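PDB 4E21: 6-phosphogluconate dehydrogenase (Decarboxylating) from Geobacter metallireducens, which probably catalyses the NADP-dependent oxidative decarboxylation of 6-phosphogluconate in the pentose phosphate pathway. Local coordinates for residues B[215-218]-B[219-223]; B[208-211]-B[212-216]; B[250-253]-B[254-257]; B[325-328]-B[329-333]; B[96-99]-B[100-103]. All coordinates share one frame; numbering follows the deposited sequence.

Contact 1 (B[215-218]-B[219-223]); sequences GIEY and GLMAA
Glu217 and Met221, a selenomethionine, lie side by side on one flank of the helix, and the flat carboxylate of Glu217 comes near the selenium, with OE2 4.2 Å from Met221 SE. Glu217 CG is closer to Met221 SE, at 3.8 Å. The other flat group, the Tyr218 ring, swings away from residues 219-223, and its CB alone meets them, beside Gly219 N. Arg330 of helix 321-333 makes a cation-pi contact with this ring.

Consecutive turns of helix 205-232 carry these side chains. Four backbone bonds link residues 215-218 to residues 219-222. Among them, Leu220 N gives to Ile216 O at 2.8 Å, approaching nearly along the C=O axis. On another flank Ile216 and Leu220 point the same way. The Ile216 branch anti to the backbone N is CG2, which puts that methyl 3.9 Å from Leu220 CG.

Ile216 and Leu220 also pack on Ala223 and Tyr224 of a second subunit. These two residues thus give aliphatic carbon to a subunit interface, while Tyr218 offers its ring to the cation of Arg330 beside a bound diol.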
loop_
_atom_site.group_PDB
_atom_site.type_symbol
_atom_site.label_atom_id
_atom_site.label_comp_id
_atom_site.label_asym_id
_atom_site.label_seq_id
_atom_site.Cartn_x
_atom_site.Cartn_y
_atom_site.Cartn_z
ATOM N N GLY B 215 13.477 -4.167 8.799
ATOM C CA GLY B 215 12.436 -3.824 7.854
ATOM C C GLY B 215 11.321 -4.852 7.975
ATOM O O GLY B 215 10.159 -4.499 8.040
ATOM N N ILE B 216 11.698 -6.126 8.011
ATOM C CA ILE B 216 10.754 -7.209 8.200
ATOM C C ILE B 216 10.002 -7.032 9.523
ATOM O O ILE B 216 8.775 -7.156 9.586
ATOM C CB ILE B 216 11.464 -8.556 8.152
ATOM C CG1 ILE B 216 11.976 -8.821 6.738
ATOM C CG2 ILE B 216 10.535 -9.662 8.602
ATOM C CD1 ILE B 216 12.878 -10.009 6.627
ATOM N N GLU B 217 10.748 -6.689 10.562
ATOM C CA GLU B 217 10.175 -6.463 11.870
ATOM C C GLU B 217 9.090 -5.391 11.839
ATOM O O GLU B 217 8.094 -5.525 12.514
ATOM C CB GLU B 217 11.277 -6.126 12.857
ATOM C CG GLU B 217 10.845 -5.623 14.196
ATOM C CD GLU B 217 12.037 -4.961 14.894
ATOM O OE1 GLU B 217 13.048 -5.648 15.122
ATOM O OE2 GLU B 217 11.999 -3.746 15.171
ATOM N N TYR B 218 9.286 -4.351 11.040
ATOM C CA TYR B 218 8.299 -3.287 10.898
ATOM C C TYR B 218 7.026 -3.853 10.250
ATOM O O TYR B 218 5.920 -3.581 10.710
ATOM C CB TYR B 218 8.825 -2.167 10.002
ATOM C CG TYR B 218 9.717 -1.126 10.634
ATOM C CD1 TYR B 218 10.630 -1.440 11.635
ATOM C CD2 TYR B 218 9.690 0.184 10.176
ATOM C CE1 TYR B 218 11.476 -0.453 12.182
ATOM C CE2 TYR B 218 10.520 1.164 10.711
ATOM C CZ TYR B 218 11.398 0.843 11.705
ATOM O OH TYR B 218 12.193 1.849 12.197
ATOM N N GLY B 219 7.204 -4.604 9.159
ATOM C CA GLY B 219 6.114 -5.252 8.459
ATOM C C GLY B 219 5.328 -6.191 9.368
ATOM O O GLY B 219 4.099 -6.201 9.334
ATOM N N LEU B 220 6.034 -6.971 10.191
ATOM C CA LEU B 220 5.383 -7.924 11.091
ATOM C C LEU B 220 4.561 -7.212 12.154
ATOM O O LEU B 220 3.423 -7.586 12.385
ATOM C CB LEU B 220 6.396 -8.838 11.779
ATOM C CG LEU B 220 7.360 -9.642 10.915
ATOM C CD1 LEU B 220 8.366 -10.345 11.810
ATOM C CD2 LEU B 220 6.565 -10.664 10.085
HETATM N N MSE B 221 5.144 -6.199 12.799
HETATM C CA MSE B 221 4.420 -5.407 13.781
HETATM C C MSE B 221 3.191 -4.715 13.186
HETATM O O MSE B 221 2.117 -4.733 13.793
HETATM C CB MSE B 221 5.341 -4.382 14.419
HETATM C CG MSE B 221 6.434 -5.011 15.264
HETATM SE SE MSE B 221 7.862 -3.723 15.683
HETATM C CE MSE B 221 6.831 -2.322 16.546
ATOM N N ALA B 222 3.349 -4.114 12.004
ATOM C CA ALA B 222 2.230 -3.525 11.278
ATOM C C ALA B 222 1.100 -4.526 10.960
ATOM O O ALA B 222 -0.073 -4.170 11.022
ATOM C CB ALA B 222 2.716 -2.841 9.999
ATOM N N ALA B 223 1.435 -5.765 10.619
ATOM C CA ALA B 223 0.395 -6.766 10.356
ATOM C C ALA B 223 -0.431 -7.059 11.617
ATOM O O ALA B 223 -1.669 -7.099 11.579
ATOM C CB ALA B 223 1.001 -8.056 9.800
#

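Contact 2 (B[208-211]-B[212-216]); sequences FVKM and VHNGI
Lys210 and Asn214 meet one helical turn apart, where Lys210 CE is modelled so close to Asn214 OD1, at 2.9 Å, that the exact spacing is doubtful. It is not a bond of the amine, since Lys210 NZ stands farther from that oxygen. The lysine chain is bent at chi2 (77°) and again at its end, which brings CE to the amide oxygen, off the amide plane. Its NZ has weak hydrogen bonds to Asn116 OD1 and Thr141 O.

Asn214 OD1 does have a donor: His213 ND1 gives it a hydrogen bond of 2.9 Å. The oxygen lies in the plane of the imidazole, and the donor lies in the plane of the amide carbonyl. On the far side of the ring, His213 NE2 has a weak hydrogen bond with Val274 N of a second subunit. With an alanine in place of Asn214, His213 ND1 is likely to be left without this acceptor and the imidazole freer to turn.

The backbone donors are met by helical bonds. His213 N reaches Val209 O at 3.1 Å, Asn214 N reaches Lys210 O, and Gly215 N reaches Met211 O. The bond from Val212 N to Phe208 O is weak, at 3.4 Å.

Another flank is apolar. The methyl CE of selenomethionine Met211 sits 3.5 Å above the centre of the Phe208 ring. Val212 CG2 comes obliquely to the same ring, 4.1 Å from Phe208 CE1. This start of helix 205-232 therefore has a hydrophobic flank and a polar one near a bound diol, where the firm imidazole-to-amide bond is joined by weak bonds of Lys210 NZ and His213 NE2.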
loop_
_atom_site.group_PDB
_atom_site.type_symbol
_atom_site.label_atom_id
_atom_site.label_comp_id
_atom_site.label_asym_id
_atom_site.label_seq_id
_atom_site.Cartn_x
_atom_site.Cartn_y
_atom_site.Cartn_z
ATOM N N PHE B 208 23.935 -5.096 6.511
ATOM C CA PHE B 208 22.951 -5.186 5.435
ATOM C C PHE B 208 21.815 -6.138 5.844
ATOM O O PHE B 208 20.630 -5.817 5.720
ATOM C CB PHE B 208 23.583 -5.660 4.131
ATOM C CG PHE B 208 22.666 -5.553 2.936
ATOM C CD1 PHE B 208 21.617 -6.455 2.761
ATOM C CD2 PHE B 208 22.857 -4.561 1.984
ATOM C CE1 PHE B 208 20.762 -6.360 1.665
ATOM C CE2 PHE B 208 22.003 -4.460 0.875
ATOM C CZ PHE B 208 20.951 -5.369 0.721
ATOM N N VAL B 209 22.184 -7.303 6.351
ATOM C CA VAL B 209 21.185 -8.263 6.769
ATOM C C VAL B 209 20.418 -7.800 8.006
ATOM O O VAL B 209 19.220 -8.051 8.117
ATOM C CB VAL B 209 21.775 -9.673 6.954
ATOM C CG1 VAL B 209 20.714 -10.623 7.545
ATOM C CG2 VAL B 209 22.291 -10.205 5.605
ATOM N N LYS B 210 21.083 -7.122 8.936
ATOM C CA LYS B 210 20.390 -6.643 10.137
ATOM C C LYS B 210 19.347 -5.577 9.769
ATOM O O LYS B 210 18.257 -5.514 10.346
ATOM C CB LYS B 210 21.399 -6.093 11.159
ATOM C CG LYS B 210 20.808 -5.120 12.162
ATOM C CD LYS B 210 20.032 -5.832 13.240
ATOM C CE LYS B 210 19.174 -4.861 14.044
ATOM N NZ LYS B 210 20.004 -3.850 14.732
HETATM N N MSE B 211 19.708 -4.731 8.813
HETATM C CA MSE B 211 18.818 -3.700 8.287
HETATM C C MSE B 211 17.471 -4.300 7.805
HETATM O O MSE B 211 16.395 -3.811 8.162
HETATM C CB MSE B 211 19.564 -2.949 7.166
HETATM C CG MSE B 211 18.729 -2.227 6.148
HETATM SE SE MSE B 211 19.808 -1.399 4.716
HETATM C CE MSE B 211 20.080 -2.926 3.534
ATOM N N VAL B 212 17.552 -5.367 7.017
ATOM C CA VAL B 212 16.387 -5.982 6.401
ATOM C C VAL B 212 15.565 -6.710 7.479
ATOM O O VAL B 212 14.340 -6.655 7.471
ATOM C CB VAL B 212 16.817 -6.937 5.269
ATOM C CG1 VAL B 212 15.616 -7.718 4.688
ATOM C CG2 VAL B 212 17.548 -6.156 4.167
ATOM N N HIS B 213 16.257 -7.358 8.413
ATOM C CA HIS B 213 15.644 -7.889 9.622
ATOM C C HIS B 213 14.748 -6.858 10.288
ATOM O O HIS B 213 13.634 -7.166 10.678
ATOM C CB HIS B 213 16.745 -8.338 10.581
ATOM C CG HIS B 213 16.300 -8.535 11.992
ATOM N ND1 HIS B 213 16.096 -7.484 12.862
ATOM C CD2 HIS B 213 16.070 -9.664 12.704
ATOM C CE1 HIS B 213 15.745 -7.958 14.045
ATOM N NE2 HIS B 213 15.725 -9.277 13.976
ATOM N N ASN B 214 15.232 -5.627 10.404
ATOM C CA ASN B 214 14.444 -4.558 11.002
ATOM C C ASN B 214 13.270 -4.141 10.115
ATOM O O ASN B 214 12.214 -3.785 10.619
ATOM C CB ASN B 214 15.331 -3.342 11.334
ATOM C CG ASN B 214 16.018 -3.483 12.691
ATOM O OD1 ASN B 214 16.411 -4.581 13.084
ATOM N ND2 ASN B 214 16.117 -2.390 13.425
ATOM N N GLY B 215 13.477 -4.167 8.799
ATOM C CA GLY B 215 12.436 -3.824 7.854
ATOM C C GLY B 215 11.321 -4.852 7.975
ATOM O O GLY B 215 10.159 -4.499 8.040
ATOM N N ILE B 216 11.698 -6.126 8.011
ATOM C CA ILE B 216 10.754 -7.209 8.200
ATOM C C ILE B 216 10.002 -7.032 9.523
ATOM O O ILE B 216 8.775 -7.156 9.586
ATOM C CB ILE B 216 11.464 -8.556 8.152
ATOM C CG1 ILE B 216 11.976 -8.821 6.738
ATOM C CG2 ILE B 216 10.535 -9.662 8.602
ATOM C CD1 ILE B 216 12.878 -10.009 6.627
#

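Contact 3 (B[250-253]-B[254-257]); sequences LRNP and DFYR
A short 3-10 turn joins Asn252 and Pro253 to Phe255 and Tyr256, in the long loop between helix 205-232 and helix 262-269. Phe255 N gives a hydrogen bond of 3.0 Å to Asn252 O. One residue on, Tyr256 N gives one of 2.9 Å to Pro253 O. Both donors stand about 50° above the plane of the carbonyl they reach.

Side chains follow the turn. Asn252 and Phe255 lie alongside each other, with Asn252 CB 3.3 Å from Phe255 CD2. The amide of Asn252 continues beside Phe255 CD2 and CE2, its plane 34° from that of the ring. In Phe255, CG is anti to the carbonyl carbon (chi1 -64°), which turns the ring back beside Asn252.

On another side Arg257 folds back over the turn. Its guanidinium has the backbone N of Asp254 4.0 Å above one face, over the centre. Arg257 NH2 touches Pro253 CB at 3.6 Å. Arg257 NH1 also forms a salt bridge with Asp254 OD1, modelled so short that its exact geometry is doubtful.

Leu250 CD1 approaches the Tyr256 ring obliquely, 4.2 Å from Tyr256 CD2. The phenol end is used outside the turn: Tyr256 OH bonds Asp315 OD2 of a second subunit. Phe255 O accepts from Tyr119 OH of that subunit. The loop thus works as an arm laid on a neighbour. Two successive bonds from residue i+3 back to residue i are the mark of a 3-10 turn, here placed in an intersubunit loop.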
loop_
_atom_site.group_PDB
_atom_site.type_symbol
_atom_site.label_atom_id
_atom_site.label_comp_id
_atom_site.label_asym_id
_atom_site.label_seq_id
_atom_site.Cartn_x
_atom_site.Cartn_y
_atom_site.Cartn_z
ATOM N N LEU B 250 -22.140 2.442 7.254
ATOM C CA LEU B 250 -22.441 1.230 8.012
ATOM C C LEU B 250 -23.803 0.645 7.695
ATOM O O LEU B 250 -24.800 1.039 8.227
ATOM C CB LEU B 250 -22.182 1.382 9.497
ATOM C CG LEU B 250 -21.462 0.141 10.004
ATOM C CD1 LEU B 250 -20.266 -0.184 9.150
ATOM C CD2 LEU B 250 -21.097 0.192 11.446
ATOM N N ARG B 251 -23.785 -0.318 6.797
ATOM C CA ARG B 251 -24.957 -0.855 6.163
ATOM C C ARG B 251 -25.723 -1.737 7.083
ATOM O O ARG B 251 -26.933 -1.699 7.115
ATOM C CB ARG B 251 -24.545 -1.650 4.929
ATOM C CG ARG B 251 -25.685 -2.003 3.981
ATOM C CD ARG B 251 -25.252 -2.961 2.891
ATOM N NE ARG B 251 -26.416 -3.550 2.258
ATOM C CZ ARG B 251 -27.092 -2.994 1.263
ATOM N NH1 ARG B 251 -26.706 -1.853 0.748
ATOM N NH2 ARG B 251 -28.145 -3.591 0.782
ATOM N N ASN B 252 -25.008 -2.553 7.820
ATOM C CA ASN B 252 -25.620 -3.433 8.782
ATOM C C ASN B 252 -24.898 -3.293 10.091
ATOM O O ASN B 252 -23.974 -4.004 10.336
ATOM C CB ASN B 252 -25.493 -4.874 8.323
ATOM C CG ASN B 252 -26.075 -5.109 6.960
ATOM O OD1 ASN B 252 -27.234 -5.391 6.833
ATOM N ND2 ASN B 252 -25.255 -5.026 5.943
ATOM N N PRO B 253 -25.310 -2.367 10.923
ATOM C CA PRO B 253 -24.665 -2.183 12.228
ATOM C C PRO B 253 -24.656 -3.470 13.080
ATOM O O PRO B 253 -23.673 -3.670 13.805
ATOM C CB PRO B 253 -25.487 -1.054 12.877
ATOM C CG PRO B 253 -26.721 -0.916 12.015
ATOM C CD PRO B 253 -26.299 -1.311 10.645
ATOM N N ASP B 254 -25.679 -4.326 12.969
ATOM C CA ASP B 254 -25.713 -5.620 13.679
ATOM C C ASP B 254 -24.535 -6.542 13.368
ATOM O O ASP B 254 -24.243 -7.458 14.133
ATOM C CB ASP B 254 -26.997 -6.393 13.372
ATOM C CG ASP B 254 -28.238 -5.705 13.899
ATOM O OD1 ASP B 254 -28.118 -4.561 14.399
ATOM O OD2 ASP B 254 -29.339 -6.309 13.793
ATOM N N PHE B 255 -23.877 -6.331 12.232
ATOM C CA PHE B 255 -22.708 -7.137 11.888
ATOM C C PHE B 255 -21.406 -6.621 12.563
ATOM O O PHE B 255 -20.321 -7.183 12.393
ATOM C CB PHE B 255 -22.560 -7.250 10.362
ATOM C CG PHE B 255 -23.701 -7.992 9.685
ATOM C CD1 PHE B 255 -24.471 -8.910 10.387
ATOM C CD2 PHE B 255 -23.988 -7.779 8.343
ATOM C CE1 PHE B 255 -25.516 -9.605 9.761
ATOM C CE2 PHE B 255 -25.024 -8.461 7.711
ATOM C CZ PHE B 255 -25.791 -9.383 8.419
ATOM N N TYR B 256 -21.514 -5.537 13.318
ATOM C CA TYR B 256 -20.351 -5.009 14.033
ATOM C C TYR B 256 -20.698 -4.620 15.470
ATOM O O TYR B 256 -20.647 -3.457 15.845
ATOM C CB TYR B 256 -19.712 -3.846 13.247
ATOM C CG TYR B 256 -19.214 -4.280 11.876
ATOM C CD1 TYR B 256 -17.960 -4.884 11.728
ATOM C CD2 TYR B 256 -19.998 -4.108 10.739
ATOM C CE1 TYR B 256 -17.510 -5.294 10.494
ATOM C CE2 TYR B 256 -19.554 -4.510 9.497
ATOM C CZ TYR B 256 -18.309 -5.115 9.387
ATOM O OH TYR B 256 -17.848 -5.538 8.168
ATOM N N ARG B 257 -21.052 -5.605 16.278
ATOM C CA ARG B 257 -21.371 -5.346 17.674
ATOM C C ARG B 257 -20.611 -6.301 18.572
ATOM O O ARG B 257 -21.084 -6.689 19.638
ATOM C CB ARG B 257 -22.889 -5.429 17.921
ATOM C CG ARG B 257 -23.664 -4.347 17.173
ATOM C CD ARG B 257 -25.033 -4.038 17.770
ATOM N NE ARG B 257 -25.656 -2.926 17.049
ATOM C CZ ARG B 257 -26.885 -2.948 16.541
ATOM N NH1 ARG B 257 -27.658 -4.021 16.703
ATOM N NH2 ARG B 257 -27.351 -1.889 15.885
#

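Contact 4 (B[325-328]-B[329-333]); sequences SALY and ERFSS
Phe331 lays its ring against Leu327, one turn earlier, with Phe331 CZ 3.8 Å from Leu327 CG. The leucine has CG anti to its own N (chi1 180°), which sends the branch forward along the helix to the ring. Leu327 CD1 adds a second touch, 3.9 Å from Phe331 CE2. The backbone takes part too: Leu327 O lies 3.7 Å above one face of the Phe331 ring, offset toward its rim. The same oxygen accepts the hydrogen bond of Phe331 N.

Tyr328 meets the CD1 and CE1 atoms of the same ring. Phe331 CE1 sits at the edge of the tyrosine ring and in its plane, while Tyr328 CD2 comes obliquely to the Phe331 ring, 3.9 Å from Phe331 CD1.

These residues lie on helix 321-333 of the helical C-terminal domain, which packs on helix 205-232 through Ala326 and Leu327. The helix also meets a fourth subunit. There Tyr328 OH bonds Ser324 OG, and Ser325 OG bonds His321 ND1, both partners on that chain.

Glu329 runs back beside the preceding turn, with its CG 3.2 Å from Ser325 O. That oxygen also receives Glu329 N. The next bond, Arg330 N to Ala326 O, is weak at 3.4 Å. At the end of the segment Ser333 OG turns back and gives a hydrogen bond of 2.7 Å to Arg330 O. Arg330 NH1 bonds Ser301 O and a bound diol.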
loop_
_atom_site.group_PDB
_atom_site.type_symbol
_atom_site.label_atom_id
_atom_site.label_comp_id
_atom_site.label_asym_id
_atom_site.label_seq_id
_atom_site.Cartn_x
_atom_site.Cartn_y
_atom_site.Cartn_z
ATOM N N SER B 325 4.710 0.457 3.554
ATOM C CA SER B 325 3.512 0.916 4.217
ATOM C C SER B 325 3.626 0.890 5.740
ATOM O O SER B 325 3.144 1.797 6.405
ATOM C CB SER B 325 2.313 0.160 3.702
ATOM O OG SER B 325 1.898 0.812 2.512
ATOM N N ALA B 326 4.313 -0.114 6.281
ATOM C CA ALA B 326 4.544 -0.177 7.729
ATOM C C ALA B 326 5.392 1.011 8.188
ATOM O O ALA B 326 5.150 1.603 9.255
ATOM C CB ALA B 326 5.203 -1.490 8.129
ATOM N N LEU B 327 6.376 1.365 7.378
ATOM C CA LEU B 327 7.174 2.553 7.653
ATOM C C LEU B 327 6.321 3.829 7.585
ATOM O O LEU B 327 6.409 4.688 8.481
ATOM C CB LEU B 327 8.363 2.653 6.685
ATOM C CG LEU B 327 9.289 3.862 6.860
ATOM C CD1 LEU B 327 10.037 3.802 8.187
ATOM C CD2 LEU B 327 10.285 3.926 5.695
ATOM N N TYR B 328 5.511 3.954 6.529
ATOM C CA TYR B 328 4.733 5.175 6.315
ATOM C C TYR B 328 3.705 5.366 7.421
ATOM O O TYR B 328 3.352 6.505 7.766
ATOM C CB TYR B 328 4.051 5.205 4.938
ATOM C CG TYR B 328 5.033 5.115 3.784
ATOM C CD1 TYR B 328 4.696 4.462 2.591
ATOM C CD2 TYR B 328 6.298 5.670 3.893
ATOM C CE1 TYR B 328 5.611 4.375 1.530
ATOM C CE2 TYR B 328 7.222 5.580 2.858
ATOM C CZ TYR B 328 6.873 4.937 1.676
ATOM O OH TYR B 328 7.794 4.847 0.672
ATOM N N GLU B 329 3.221 4.254 7.971
ATOM C CA GLU B 329 2.268 4.355 9.053
ATOM C C GLU B 329 2.925 4.991 10.258
ATOM O O GLU B 329 2.291 5.751 10.985
ATOM C CB GLU B 329 1.639 2.989 9.392
ATOM C CG GLU B 329 0.634 2.505 8.313
ATOM C CD GLU B 329 0.157 1.092 8.582
ATOM O OE1 GLU B 329 0.978 0.277 9.019
ATOM O OE2 GLU B 329 -1.034 0.789 8.382
ATOM N N ARG B 330 4.194 4.677 10.475
ATOM C CA ARG B 330 4.936 5.340 11.537
ATOM C C ARG B 330 5.046 6.842 11.253
ATOM O O ARG B 330 4.851 7.651 12.168
ATOM C CB ARG B 330 6.317 4.699 11.754
ATOM C CG ARG B 330 6.242 3.237 12.170
ATOM C CD ARG B 330 7.567 2.728 12.677
ATOM N NE ARG B 330 7.468 1.338 13.117
ATOM C CZ ARG B 330 8.347 0.735 13.908
ATOM N NH1 ARG B 330 9.396 1.399 14.388
ATOM N NH2 ARG B 330 8.161 -0.529 14.234
ATOM N N PHE B 331 5.326 7.216 10.000
ATOM C CA PHE B 331 5.380 8.643 9.633
ATOM C C PHE B 331 4.074 9.372 9.942
ATOM O O PHE B 331 4.095 10.450 10.543
ATOM C CB PHE B 331 5.722 8.874 8.153
ATOM C CG PHE B 331 7.092 8.432 7.766
ATOM C CD1 PHE B 331 7.450 8.364 6.439
ATOM C CD2 PHE B 331 8.021 8.054 8.729
ATOM C CE1 PHE B 331 8.743 7.956 6.075
ATOM C CE2 PHE B 331 9.301 7.629 8.374
ATOM C CZ PHE B 331 9.661 7.590 7.057
ATOM N N SER B 332 2.941 8.799 9.522
ATOM C CA SER B 332 1.656 9.480 9.708
ATOM C C SER B 332 1.251 9.477 11.174
ATOM O O SER B 332 0.521 10.360 11.620
ATOM C CB SER B 332 0.543 8.865 8.834
ATOM O OG SER B 332 0.483 7.478 9.054
ATOM N N SER B 333 1.736 8.492 11.923
ATOM C CA SER B 333 1.470 8.434 13.351
ATOM C C SER B 333 2.097 9.648 14.045
ATOM O O SER B 333 1.666 10.045 15.135
ATOM C CB SER B 333 2.009 7.146 13.950
ATOM O OG SER B 333 3.334 7.313 14.424
#

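Contact 5 (B[96-99]-B[100-103]); sequences SMLQ and RMTP
Arg100, Met101 and Thr102 return their backbone N-H groups to Ser96 O, Met97 O and Leu98 O, four residues earlier, as helix 94-101 runs toward its end. This helix is the crossover of a beta-alpha-beta unit in the Rossmann-type NAD-binding domain, between strand 84-87 and strand 110-113. Arg100 N stands 47° above the plane of the Ser96 carbonyl, off its lone pairs, and lies 3.3 Å from Ser96 O.

Leu98 and Met101, a selenomethionine, lie side by side and point the same way. They touch at their ends, Leu98 CD2 to Met101 CE, at 3.8 Å. Both side chains pack on Leu87 of strand 84-87, which makes them part of the buried face of the helix. On the outer side the bent Arg100 chain leads away to a salt bridge of its NH2 with Glu73 OE2.

Thr102 points back at the preceding turn. Its OG1 sits beside the backbone N (chi1 -68°) and gives Leu98 O a hydrogen bond of 2.8 Å. Thr102 N gives the same oxygen another, of 3.1 Å. A valine in its place has no hydroxyl, and Leu98 O would probably lose one of these two bonds and be held less firmly.

Pro103 has no N-H to continue the ladder; its CD lies 3.2 Å from Gln99 O. The two donors of Thr102 reach Leu98 O from opposite faces of the carbonyl plane.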
loop_
_atom_site.group_PDB
_atom_site.type_symbol
_atom_site.label_atom_id
_atom_site.label_comp_id
_atom_site.label_asym_id
_atom_site.label_seq_id
_atom_site.Cartn_x
_atom_site.Cartn_y
_atom_site.Cartn_z
ATOM N N SER B 96 34.389 9.397 14.227
ATOM C CA SER B 96 35.271 10.209 15.045
ATOM C C SER B 96 35.890 9.364 16.154
ATOM O O SER B 96 36.907 9.730 16.739
ATOM C CB SER B 96 34.525 11.401 15.639
ATOM O OG SER B 96 33.862 11.002 16.826
HETATM N N MSE B 97 35.270 8.237 16.460
HETATM C CA MSE B 97 35.876 7.317 17.398
HETATM C C MSE B 97 37.048 6.629 16.692
HETATM O O MSE B 97 38.072 6.342 17.310
HETATM C CB MSE B 97 34.853 6.306 17.902
HETATM C CG MSE B 97 35.336 5.462 19.050
HETATM SE SE MSE B 97 36.055 6.470 20.563
HETATM C CE MSE B 97 34.384 7.184 21.292
ATOM N N LEU B 98 36.906 6.401 15.385
ATOM C CA LEU B 98 37.945 5.740 14.611
ATOM C C LEU B 98 39.129 6.682 14.356
ATOM O O LEU B 98 40.282 6.265 14.413
ATOM C CB LEU B 98 37.384 5.200 13.295
ATOM C CG LEU B 98 36.368 4.056 13.402
ATOM C CD1 LEU B 98 35.920 3.604 12.017
ATOM C CD2 LEU B 98 36.944 2.894 14.195
ATOM N N GLN B 99 38.834 7.947 14.069
ATOM C CA GLN B 99 39.867 8.961 13.887
ATOM C C GLN B 99 40.730 9.074 15.141
ATOM O O GLN B 99 41.956 9.107 15.062
ATOM C CB GLN B 99 39.240 10.322 13.555
ATOM C CG GLN B 99 38.865 10.493 12.077
ATOM C CD GLN B 99 37.707 11.480 11.851
ATOM O OE1 GLN B 99 37.337 12.244 12.750
ATOM N NE2 GLN B 99 37.135 11.462 10.643
ATOM N N ARG B 100 40.067 9.113 16.287
ATOM C CA ARG B 100 40.704 9.261 17.587
ATOM C C ARG B 100 41.539 8.052 18.044
ATOM O O ARG B 100 42.647 8.229 18.551
ATOM C CB ARG B 100 39.653 9.599 18.661
ATOM C CG ARG B 100 40.251 9.999 20.003
ATOM C CD ARG B 100 41.122 11.284 19.870
ATOM N NE ARG B 100 42.173 11.382 20.887
ATOM C CZ ARG B 100 41.964 11.691 22.167
ATOM N NH1 ARG B 100 40.731 11.927 22.617
ATOM N NH2 ARG B 100 42.994 11.754 23.008
HETATM N N MSE B 101 41.032 6.832 17.891
HETATM C CA MSE B 101 41.773 5.700 18.434
HETATM C C MSE B 101 42.711 4.945 17.471
HETATM O O MSE B 101 43.651 4.278 17.922
HETATM C CB MSE B 101 40.842 4.721 19.129
HETATM C CG MSE B 101 40.296 3.703 18.218
HETATM SE SE MSE B 101 39.428 2.245 19.159
HETATM C CE MSE B 101 38.262 1.867 17.656
ATOM N N THR B 102 42.462 5.041 16.168
ATOM C CA THR B 102 43.267 4.325 15.180
ATOM C C THR B 102 44.798 4.582 15.252
ATOM O O THR B 102 45.586 3.646 15.058
ATOM C CB THR B 102 42.713 4.537 13.750
ATOM O OG1 THR B 102 41.444 3.884 13.648
ATOM C CG2 THR B 102 43.652 3.970 12.690
ATOM N N PRO B 103 45.221 5.833 15.536
ATOM C CA PRO B 103 46.657 6.120 15.725
ATOM C C PRO B 103 47.304 5.356 16.877
ATOM O O PRO B 103 48.525 5.230 16.886
ATOM C CB PRO B 103 46.683 7.623 16.017
ATOM C CG PRO B 103 45.434 8.161 15.331
ATOM C CD PRO B 103 44.407 7.065 15.501
#

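In the fold
Contacts 1 and 2 are overlapping parts of helix 205-232; they share Gly215 and Ile216, and their centres are about 11 Å apart. Contact 4, on helix 321-333, packs directly on contact 1: Ala222 CB meets Ala326 CB at 3.4 Å. Contact 2 stops about 6 Å short of contact 4 at the nearest atoms. The side chains of Tyr218, Asn214 and Arg330 all come within about 4 Å of bound diol, which is probably from the crystallisation liquor but may mark a pocket. Contact 3 lies on an arm about 30 Å from contact 1, centre to centre, and, like contacts 1, 2 and 4, touches the second subunit. Contact 5 lies in the NAD-binding domain, about 65 Å from contact 3 between centres.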